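PDB 7LBJ: geranyltranstransferase from Stenotrophomonas maltophilia, which probably builds prenyl diphosphates such as farnesyl diphosphate in isoprenoid biosynthesis, with magnesium as cofactor, as a member of the FPP/GGPP synthase family. Local coordinates for residues 55-66 with 281-291; 191-199 with 209-220. All blocks are in the same frame, centred on the assembly; numbering follows the deposited sequence.

Contact 1 (55-66 with 281-291); sequences MRPLLVYASGHL and YGEEADALRAL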
loop_
_atom_site.group_PDB
_atom_site.type_symbol
_atom_site.label_atom_id
_atom_site.label_comp_id
_atom_site.label_asym_id
_atom_site.label_seq_id
_atom_site.Cartn_x
_atom_site.Cartn_y
_atom_site.Cartn_z
ATOM N N MET A 55 0.747 -5.075 -19.720
ATOM C CA MET A 55 2.178 -5.213 -19.965
ATOM C C MET A 55 2.905 -5.763 -18.747
ATOM O O MET A 55 3.764 -6.644 -18.875
ATOM C CB MET A 55 2.764 -3.869 -20.378
ATOM C CG MET A 55 4.235 -3.919 -20.714
ATOM S SD MET A 55 4.586 -4.734 -22.288
ATOM C CE MET A 55 3.032 -4.569 -23.193
ATOM N N ARG A 56 2.548 -5.289 -17.551
ATOM C CA ARG A 56 3.275 -5.752 -16.367
ATOM C C ARG A 56 2.954 -7.203 -16.007
ATOM O O ARG A 56 3.893 -7.977 -15.743
ATOM C CB ARG A 56 3.036 -4.751 -15.230
ATOM C CG ARG A 56 3.661 -3.384 -15.609
ATOM C CD ARG A 56 3.109 -2.222 -14.775
ATOM N NE ARG A 56 3.645 -0.955 -15.240
ATOM C CZ ARG A 56 3.226 -0.319 -16.324
ATOM N NH1 ARG A 56 2.237 -0.800 -17.073
ATOM N NH2 ARG A 56 3.806 0.830 -16.664
ATOM N N PRO A 57 1.701 -7.651 -15.980
ATOM C CA PRO A 57 1.471 -9.104 -15.848
ATOM C C PRO A 57 2.185 -9.927 -16.910
ATOM O O PRO A 57 2.752 -10.987 -16.603
ATOM C CB PRO A 57 -0.052 -9.230 -15.991
ATOM C CG PRO A 57 -0.570 -7.930 -15.554
ATOM C CD PRO A 57 0.442 -6.891 -15.952
ATOM N N LEU A 58 2.161 -9.467 -18.163
ATOM C CA LEU A 58 2.820 -10.208 -19.237
ATOM C C LEU A 58 4.313 -10.346 -18.971
ATOM O O LEU A 58 4.909 -11.398 -19.228
ATOM C CB LEU A 58 2.580 -9.522 -20.579
ATOM C CG LEU A 58 1.174 -9.645 -21.160
ATOM C CD1 LEU A 58 1.095 -8.893 -22.465
ATOM C CD2 LEU A 58 0.830 -11.111 -21.360
ATOM N N LEU A 59 4.933 -9.297 -18.445
ATOM C CA LEU A 59 6.347 -9.397 -18.112
ATOM C C LEU A 59 6.593 -10.440 -17.022
ATOM O O LEU A 59 7.585 -11.172 -17.079
ATOM C CB LEU A 59 6.885 -8.037 -17.680
ATOM C CG LEU A 59 7.074 -7.011 -18.807
ATOM C CD1 LEU A 59 7.153 -5.611 -18.195
ATOM C CD2 LEU A 59 8.359 -7.308 -19.623
ATOM N N VAL A 60 5.719 -10.509 -16.007
ATOM C CA VAL A 60 5.872 -11.540 -14.976
ATOM C C VAL A 60 5.782 -12.928 -15.599
ATOM O O VAL A 60 6.632 -13.799 -15.369
ATOM C CB VAL A 60 4.815 -11.364 -13.862
ATOM C CG1 VAL A 60 4.868 -12.549 -12.890
ATOM C CG2 VAL A 60 5.039 -10.039 -13.104
ATOM N N TYR A 61 4.736 -13.166 -16.388
ATOM C CA TYR A 61 4.572 -14.488 -16.977
ATOM C C TYR A 61 5.714 -14.809 -17.939
ATOM O O TYR A 61 6.218 -15.938 -17.959
ATOM C CB TYR A 61 3.239 -14.571 -17.702
ATOM C CG TYR A 61 2.005 -14.603 -16.816
ATOM C CD1 TYR A 61 1.815 -15.623 -15.876
ATOM C CD2 TYR A 61 0.997 -13.651 -16.973
ATOM C CE1 TYR A 61 0.639 -15.674 -15.087
ATOM C CE2 TYR A 61 -0.191 -13.700 -16.196
ATOM C CZ TYR A 61 -0.352 -14.701 -15.261
ATOM O OH TYR A 61 -1.514 -14.739 -14.515
ATOM N N ALA A 62 6.115 -13.832 -18.758
ATOM C CA ALA A 62 7.129 -14.081 -19.783
ATOM C C ALA A 62 8.483 -14.333 -19.142
ATOM O O ALA A 62 9.275 -15.147 -19.633
ATOM C CB ALA A 62 7.224 -12.896 -20.751
ATOM N N SER A 63 8.764 -13.635 -18.047
ATOM C CA SER A 63 10.000 -13.874 -17.309
ATOM C C SER A 63 9.981 -15.255 -16.668
ATOM O O SER A 63 10.961 -16.005 -16.752
ATOM C CB SER A 63 10.192 -12.779 -16.257
ATOM O OG SER A 63 11.426 -12.909 -15.572
ATOM N N GLY A 64 8.870 -15.607 -16.016
ATOM C CA GLY A 64 8.768 -16.949 -15.469
ATOM C C GLY A 64 8.859 -17.997 -16.555
ATOM O O GLY A 64 9.384 -19.096 -16.330
ATOM N N HIS A 65 8.373 -17.661 -17.756
ATOM C CA HIS A 65 8.349 -18.612 -18.864
ATOM C C HIS A 65 9.757 -19.018 -19.283
ATOM O O HIS A 65 9.961 -20.142 -19.775
ATOM C CB HIS A 65 7.577 -17.986 -20.036
ATOM C CG HIS A 65 7.372 -18.903 -21.199
ATOM N ND1 HIS A 65 6.509 -19.976 -21.156
ATOM C CD2 HIS A 65 7.905 -18.896 -22.446
ATOM C CE1 HIS A 65 6.522 -20.595 -22.326
ATOM N NE2 HIS A 65 7.361 -19.959 -23.126
ATOM N N LEU A 66 10.735 -18.120 -19.108
ATOM C CA LEU A 66 12.128 -18.437 -19.409
ATOM C C LEU A 66 12.598 -19.690 -18.691
ATOM O O LEU A 66 13.469 -20.408 -19.191
ATOM C CB LEU A 66 13.038 -17.294 -18.974
ATOM C CG LEU A 66 13.264 -16.029 -19.766
ATOM C CD1 LEU A 66 14.202 -15.150 -18.916
ATOM C CD2 LEU A 66 13.910 -16.384 -21.089
ATOM N N TYR A 281 19.566 -16.943 -25.499
ATOM C CA TYR A 281 18.465 -17.817 -25.128
ATOM C C TYR A 281 17.852 -18.467 -26.362
ATOM O O TYR A 281 17.957 -17.964 -27.485
ATOM C CB TYR A 281 17.375 -17.040 -24.397
ATOM C CG TYR A 281 17.723 -16.589 -22.989
ATOM C CD1 TYR A 281 18.368 -15.376 -22.769
ATOM C CD2 TYR A 281 17.376 -17.357 -21.875
ATOM C CE1 TYR A 281 18.690 -14.953 -21.495
ATOM C CE2 TYR A 281 17.682 -16.932 -20.590
ATOM C CZ TYR A 281 18.339 -15.730 -20.412
ATOM O OH TYR A 281 18.658 -15.286 -19.146
ATOM N N GLY A 282 17.184 -19.593 -26.138
ATOM C CA GLY A 282 16.394 -20.236 -27.164
ATOM C C GLY A 282 14.985 -19.678 -27.181
ATOM O O GLY A 282 14.717 -18.565 -26.717
ATOM N N GLU A 283 14.065 -20.494 -27.700
ATOM C CA GLU A 283 12.688 -20.056 -27.896
ATOM C C GLU A 283 12.012 -19.646 -26.607
ATOM O O GLU A 283 11.014 -18.926 -26.655
ATOM C CB GLU A 283 11.857 -21.163 -28.540
ATOM C CG GLU A 283 11.796 -21.074 -30.033
ATOM C CD GLU A 283 11.050 -22.235 -30.615
ATOM O OE1 GLU A 283 9.838 -22.350 -30.340
ATOM O OE2 GLU A 283 11.686 -23.046 -31.313
ATOM N N GLU A 284 12.517 -20.106 -25.462
ATOM C CA GLU A 284 11.898 -19.758 -24.193
ATOM C C GLU A 284 11.920 -18.254 -23.942
ATOM O O GLU A 284 11.098 -17.766 -23.163
ATOM C CB GLU A 284 12.582 -20.509 -23.042
ATOM C CG GLU A 284 14.023 -20.053 -22.716
ATOM C CD GLU A 284 15.115 -20.659 -23.608
ATOM O OE1 GLU A 284 14.797 -21.348 -24.598
ATOM O OE2 GLU A 284 16.312 -20.427 -23.319
ATOM N N ALA A 285 12.818 -17.506 -24.585
ATOM C CA ALA A 285 12.834 -16.054 -24.439
ATOM C C ALA A 285 12.004 -15.327 -25.495
ATOM O O ALA A 285 11.993 -14.090 -25.491
ATOM C CB ALA A 285 14.271 -15.519 -24.483
ATOM N N ASP A 286 11.305 -16.048 -26.386
ATOM C CA ASP A 286 10.560 -15.364 -27.442
ATOM C C ASP A 286 9.454 -14.474 -26.888
ATOM O O ASP A 286 9.144 -13.437 -27.489
ATOM C CB ASP A 286 9.977 -16.372 -28.442
ATOM C CG ASP A 286 10.989 -16.804 -29.494
ATOM O OD1 ASP A 286 12.070 -16.183 -29.580
ATOM O OD2 ASP A 286 10.705 -17.753 -30.248
ATOM N N ALA A 287 8.827 -14.858 -25.767
ATOM C CA ALA A 287 7.794 -14.007 -25.185
ATOM C C ALA A 287 8.392 -12.689 -24.693
ATOM O O ALA A 287 7.874 -11.607 -25.003
ATOM C CB ALA A 287 7.074 -14.738 -24.050
ATOM N N LEU A 288 9.493 -12.752 -23.945
ATOM C CA LEU A 288 10.148 -11.512 -23.530
ATOM C C LEU A 288 10.586 -10.701 -24.743
ATOM O O LEU A 288 10.428 -9.474 -24.769
ATOM C CB LEU A 288 11.353 -11.803 -22.633
ATOM C CG LEU A 288 11.103 -12.030 -21.147
ATOM C CD1 LEU A 288 12.426 -12.297 -20.454
ATOM C CD2 LEU A 288 10.417 -10.816 -20.526
ATOM N N ARG A 289 11.126 -11.373 -25.766
ATOM C CA ARG A 289 11.572 -10.652 -26.955
ATOM C C ARG A 289 10.418 -9.900 -27.588
ATOM O O ARG A 289 10.592 -8.776 -28.071
ATOM C CB ARG A 289 12.181 -11.610 -27.973
ATOM C CG ARG A 289 13.591 -12.079 -27.653
ATOM C CD ARG A 289 14.004 -13.164 -28.668
ATOM N NE ARG A 289 15.320 -13.704 -28.346
ATOM C CZ ARG A 289 15.589 -14.985 -28.131
ATOM N NH1 ARG A 289 14.671 -15.930 -28.298
ATOM N NH2 ARG A 289 16.817 -15.331 -27.761
ATOM N N ALA A 290 9.222 -10.497 -27.571
ATOM C CA ALA A 290 8.081 -9.867 -28.215
ATOM C C ALA A 290 7.525 -8.717 -27.395
ATOM O O ALA A 290 6.936 -7.791 -27.969
ATOM C CB ALA A 290 6.986 -10.905 -28.504
ATOM N N LEU A 291 7.678 -8.758 -26.068
ATOM C CA LEU A 291 7.308 -7.596 -25.264
ATOM C C LEU A 291 8.236 -6.424 -25.553
ATOM O O LEU A 291 7.797 -5.272 -25.595
ATOM C CB LEU A 291 7.318 -7.941 -23.768
ATOM C CG LEU A 291 6.281 -8.976 -23.335
ATOM C CD1 LEU A 291 6.486 -9.406 -21.879
ATOM C CD2 LEU A 291 4.868 -8.433 -23.540
HETATM O O HOH W 1 10.102 -15.285 -22.365
#

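Contact 2 (191-199 with 209-220); sequences IRAAVRMGA and LAQLDSFADALG. With EDO (1,2-ethanediol), chain F.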
loop_
_atom_site.group_PDB
_atom_site.type_symbol
_atom_site.label_atom_id
_atom_site.label_comp_id
_atom_site.label_asym_id
_atom_site.label_seq_id
_atom_site.Cartn_x
_atom_site.Cartn_y
_atom_site.Cartn_z
ATOM N N ILE A 191 8.322 -1.791 -13.754
ATOM C CA ILE A 191 8.589 -2.679 -14.878
ATOM C C ILE A 191 9.733 -3.634 -14.555
ATOM O O ILE A 191 9.656 -4.838 -14.855
ATOM C CB ILE A 191 8.849 -1.841 -16.143
ATOM C CG1 ILE A 191 7.493 -1.383 -16.695
ATOM C CG2 ILE A 191 9.631 -2.647 -17.182
ATOM C CD1 ILE A 191 7.590 -0.245 -17.749
ATOM N N ARG A 192 10.806 -3.130 -13.928
ATOM C CA ARG A 192 11.878 -4.024 -13.488
ATOM C C ARG A 192 11.390 -4.978 -12.404
ATOM O O ARG A 192 11.792 -6.145 -12.377
ATOM C CB ARG A 192 13.080 -3.224 -12.988
ATOM C CG ARG A 192 13.806 -2.480 -14.116
ATOM C CD ARG A 192 14.663 -1.376 -13.542
ATOM N NE ARG A 192 15.748 -1.906 -12.717
ATOM C CZ ARG A 192 16.627 -1.146 -12.080
ATOM N NH1 ARG A 192 16.552 0.175 -12.121
ATOM N NH2 ARG A 192 17.605 -1.724 -11.384
ATOM N N ALA A 193 10.517 -4.513 -11.506
ATOM C CA ALA A 193 9.984 -5.423 -10.489
ATOM C C ALA A 193 9.221 -6.572 -11.123
ATOM O O ALA A 193 9.313 -7.717 -10.661
ATOM C CB ALA A 193 9.075 -4.675 -9.504
ATOM N N ALA A 194 8.449 -6.293 -12.176
ATOM C CA ALA A 194 7.667 -7.355 -12.793
ATOM C C ALA A 194 8.583 -8.443 -13.331
ATOM O O ALA A 194 8.374 -9.631 -13.061
ATOM C CB ALA A 194 6.778 -6.799 -13.904
ATOM N N VAL A 195 9.640 -8.049 -14.046
ATOM C CA VAL A 195 10.579 -9.040 -14.574
ATOM C C VAL A 195 11.289 -9.767 -13.434
ATOM O O VAL A 195 11.471 -10.990 -13.477
ATOM C CB VAL A 195 11.573 -8.359 -15.528
ATOM C CG1 VAL A 195 12.758 -9.306 -15.878
ATOM C CG2 VAL A 195 10.815 -7.874 -16.793
ATOM N N ARG A 196 11.709 -9.031 -12.399
ATOM C CA ARG A 196 12.421 -9.681 -11.298
ATOM C C ARG A 196 11.536 -10.698 -10.593
ATOM O O ARG A 196 12.002 -11.787 -10.225
ATOM C CB ARG A 196 12.931 -8.632 -10.307
ATOM C CG ARG A 196 13.569 -9.250 -9.078
ATOM C CD ARG A 196 14.122 -8.173 -8.132
ATOM N NE ARG A 196 14.524 -8.765 -6.863
ATOM C CZ ARG A 196 15.688 -9.357 -6.653
ATOM N NH1 ARG A 196 16.620 -9.404 -7.594
ATOM N NH2 ARG A 196 15.934 -9.900 -5.460
ATOM N N MET A 197 10.259 -10.357 -10.367
ATOM C CA MET A 197 9.381 -11.266 -9.631
ATOM C C MET A 197 9.105 -12.532 -10.416
ATOM O O MET A 197 9.109 -13.631 -9.846
ATOM C CB MET A 197 8.079 -10.559 -9.252
ATOM C CG MET A 197 8.364 -9.414 -8.242
ATOM S SD MET A 197 7.028 -8.203 -8.129
ATOM C CE MET A 197 6.035 -9.145 -7.054
ATOM N N GLY A 198 8.858 -12.404 -11.727
ATOM C CA GLY A 198 8.686 -13.597 -12.540
ATOM C C GLY A 198 9.897 -14.503 -12.479
ATOM O O GLY A 198 9.766 -15.726 -12.383
ATOM N N ALA A 199 11.093 -13.909 -12.506
ATOM C CA ALA A 199 12.312 -14.705 -12.473
ATOM C C ALA A 199 12.535 -15.303 -11.093
ATOM O O ALA A 199 13.002 -16.441 -10.978
ATOM C CB ALA A 199 13.513 -13.853 -12.891
ATOM N N LEU A 209 19.289 -12.875 -12.677
ATOM C CA LEU A 209 18.439 -11.755 -12.282
ATOM C C LEU A 209 19.033 -10.440 -12.757
ATOM O O LEU A 209 18.306 -9.561 -13.232
ATOM C CB LEU A 209 18.236 -11.740 -10.757
ATOM C CG LEU A 209 17.380 -12.909 -10.273
ATOM C CD1 LEU A 209 17.480 -13.060 -8.785
ATOM C CD2 LEU A 209 15.932 -12.640 -10.671
ATOM N N ALA A 210 20.360 -10.283 -12.634
ATOM C CA ALA A 210 20.987 -9.030 -13.040
ATOM C C ALA A 210 20.918 -8.843 -14.547
ATOM O O ALA A 210 20.707 -7.731 -15.046
ATOM C CB ALA A 210 22.442 -9.004 -12.563
ATOM N N GLN A 211 21.110 -9.918 -15.295
ATOM C CA GLN A 211 20.995 -9.828 -16.749
ATOM C C GLN A 211 19.580 -9.410 -17.169
ATOM O O GLN A 211 19.395 -8.510 -18.004
ATOM C CB GLN A 211 21.382 -11.182 -17.338
ATOM C CG GLN A 211 21.182 -11.343 -18.832
ATOM C CD GLN A 211 21.352 -12.805 -19.209
ATOM O OE1 GLN A 211 20.480 -13.617 -18.936
ATOM N NE2 GLN A 211 22.502 -13.154 -19.761
ATOM N N LEU A 212 18.565 -10.061 -16.598
ATOM C CA LEU A 212 17.182 -9.714 -16.918
ATOM C C LEU A 212 16.832 -8.314 -16.445
ATOM O O LEU A 212 15.993 -7.639 -17.058
ATOM C CB LEU A 212 16.221 -10.722 -16.285
ATOM C CG LEU A 212 16.412 -12.109 -16.871
ATOM C CD1 LEU A 212 15.517 -13.121 -16.194
ATOM C CD2 LEU A 212 16.161 -12.089 -18.406
ATOM N N ASP A 213 17.447 -7.865 -15.356
ATOM C CA ASP A 213 17.200 -6.505 -14.900
ATOM C C ASP A 213 17.717 -5.496 -15.910
ATOM O O ASP A 213 17.088 -4.456 -16.130
ATOM C CB ASP A 213 17.844 -6.285 -13.539
ATOM C CG ASP A 213 17.415 -4.980 -12.907
ATOM O OD1 ASP A 213 16.197 -4.774 -12.748
ATOM O OD2 ASP A 213 18.292 -4.161 -12.566
ATOM N N SER A 214 18.857 -5.791 -16.547
ATOM C CA SER A 214 19.391 -4.913 -17.584
ATOM C C SER A 214 18.431 -4.824 -18.765
ATOM O O SER A 214 18.218 -3.753 -19.349
ATOM C CB SER A 214 20.755 -5.452 -18.021
ATOM O OG SER A 214 21.380 -4.633 -18.974
ATOM N N PHE A 215 17.851 -5.956 -19.139
ATOM C CA PHE A 215 16.830 -5.954 -20.186
ATOM C C PHE A 215 15.620 -5.124 -19.757
ATOM O O PHE A 215 15.109 -4.288 -20.518
ATOM C CB PHE A 215 16.430 -7.403 -20.484
ATOM C CG PHE A 215 15.164 -7.553 -21.319
ATOM C CD1 PHE A 215 15.220 -7.529 -22.705
ATOM C CD2 PHE A 215 13.935 -7.735 -20.707
ATOM C CE1 PHE A 215 14.057 -7.685 -23.467
ATOM C CE2 PHE A 215 12.776 -7.900 -21.454
ATOM C CZ PHE A 215 12.835 -7.872 -22.839
ATOM N N ALA A 216 15.145 -5.342 -18.531
ATOM C CA ALA A 216 13.922 -4.685 -18.083
ATOM C C ALA A 216 14.141 -3.188 -17.900
ATOM O O ALA A 216 13.215 -2.387 -18.092
ATOM C CB ALA A 216 13.438 -5.315 -16.766
ATOM N N ASP A 217 15.345 -2.804 -17.484
ATOM C CA ASP A 217 15.687 -1.388 -17.369
ATOM C C ASP A 217 15.555 -0.707 -18.729
ATOM O O ASP A 217 14.904 0.336 -18.860
ATOM C CB ASP A 217 17.113 -1.269 -16.826
ATOM C CG ASP A 217 17.470 0.139 -16.365
ATOM O OD1 ASP A 217 16.567 0.935 -16.054
ATOM O OD2 ASP A 217 18.681 0.448 -16.304
ATOM N N ALA A 218 16.158 -1.300 -19.762
ATOM C CA ALA A 218 16.041 -0.729 -21.108
ATOM C C ALA A 218 14.595 -0.709 -21.587
ATOM O O ALA A 218 14.164 0.261 -22.231
ATOM C CB ALA A 218 16.923 -1.497 -22.097
ATOM N N LEU A 219 13.822 -1.771 -21.292
ATOM C CA LEU A 219 12.440 -1.825 -21.765
ATOM C C LEU A 219 11.591 -0.701 -21.176
ATOM O O LEU A 219 10.764 -0.099 -21.884
ATOM C CB LEU A 219 11.815 -3.190 -21.439
ATOM C CG LEU A 219 10.452 -3.480 -22.068
ATOM C CD1 LEU A 219 10.354 -4.956 -22.390
ATOM C CD2 LEU A 219 9.336 -3.099 -21.123
ATOM N N GLY A 220 11.748 -0.427 -19.878
ATOM C CA GLY A 220 10.941 0.602 -19.260
ATOM C C GLY A 220 11.194 1.969 -19.868
ATOM O O GLY A 220 10.260 2.752 -20.069
HETATM C C1 EDO F . 21.533 -2.044 -15.236
HETATM O O1 EDO F . 21.750 -2.828 -16.426
HETATM C C2 EDO F . 20.186 -2.395 -14.633
HETATM O O2 EDO F . 20.396 -3.521 -13.772
HETATM O O HOH W 2 14.385 -6.864 -13.224
#

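Contact 1 (55-66 with 281-291)
The meeting of L291 with M55, L58, L59 and A62 belongs to an antiparallel helix pair of the all-helical polyprenyl synthase fold, in which L291 is a knob in a hole formed by those four residues, joining helix 55-65 to the start of the last helix, 286-297. The two run roughly antiparallel, at 147°, with their axes 8.5 Å apart at the closest. The branches of the L291 knob divide the work: CD1 fits between A62 CB and L59 CD2, 3.6 Å from the latter, while CD2 turns to L58 CB. In one of its two modelled conformers M55 lays SD against L291 CD2. Midway, A62 CB meets A287 CB at 3.8 Å, small against small; the backbones come closer still at L66 and E284, in the turn.

Beyond A62, L66 carries the contact into the turn before helix 286-297. Its CD2 lies 3.5 Å from A285 CB and also touches the Y281 ring obliquely, while its CD1 meets L288 CD1 at 3.7 Å, the two leucines crossing at about a right angle. A single water stands between E284 O and L288 N, which do not bond directly, and ties both to A62 O (2.9 Å) on the other helix. With no direct hydrogen bond between the segments, the contact rests on apolar fit plus this one polar bridge.

Contact 2 (191-199 with 209-220)
An antiparallel helical hairpin, formed by the successive helices 176-201 and 206-233, brings R192 against D213 in a salt bridge at the margin of an apolar seam. The guanidinium grips the carboxylate side-on. NE donates almost straight (169°) to D213 OD1 at 2.9 Å, and NH2 meets the syn lone pair of D213 OD2 at 2.8 Å in a more bent bond. A turn at chi3 (65°) swings the R192 guanidinium round to D213, although the two planes stay 45° apart. D217 lies over one face of the guanidinium, its OD1 4.0 Å from R192 NH1, near enough for charge attraction alone. Water joins R192 O to D213 OD1.

Within the seam, V195 spans L212 and A216, one turn apart, with a methyl on each: CG2 sits 3.7 Å from A216 CB, and CG1 lies against L212 CB. A199 CB reaches L209 CD2 at 3.5 Å, and at the other end I191 CD1 rests on G220 CA. The small A216 and A199 thus let the helices come close, A216 facing R192 where the CA atoms of the two residues are 5.1 Å apart, while the two-point grip fixes the rotation of the D213 carboxylate, and the arginine probably favours the charged form of both aspartates.

Contacts 1 and 2 join four different helices, with centres about 11 Å apart on the same side of the chain's centre. Contact 2 joins neighbours in sequence and is nested within the long loop that contact 1 closes between an early helix and the last one. Helix 55-65 also packs on helix 176-201, where S63 OG, in one of its two modelled conformers, is probably hydrogen-bonded to V195 O at 2.8 Å. A second probable bond, between Y281 OH and Q211 OE1, ties the turn before the last helix to helix 206-233. Early, middle and late parts of the chain thereby meet in one continuous helical core.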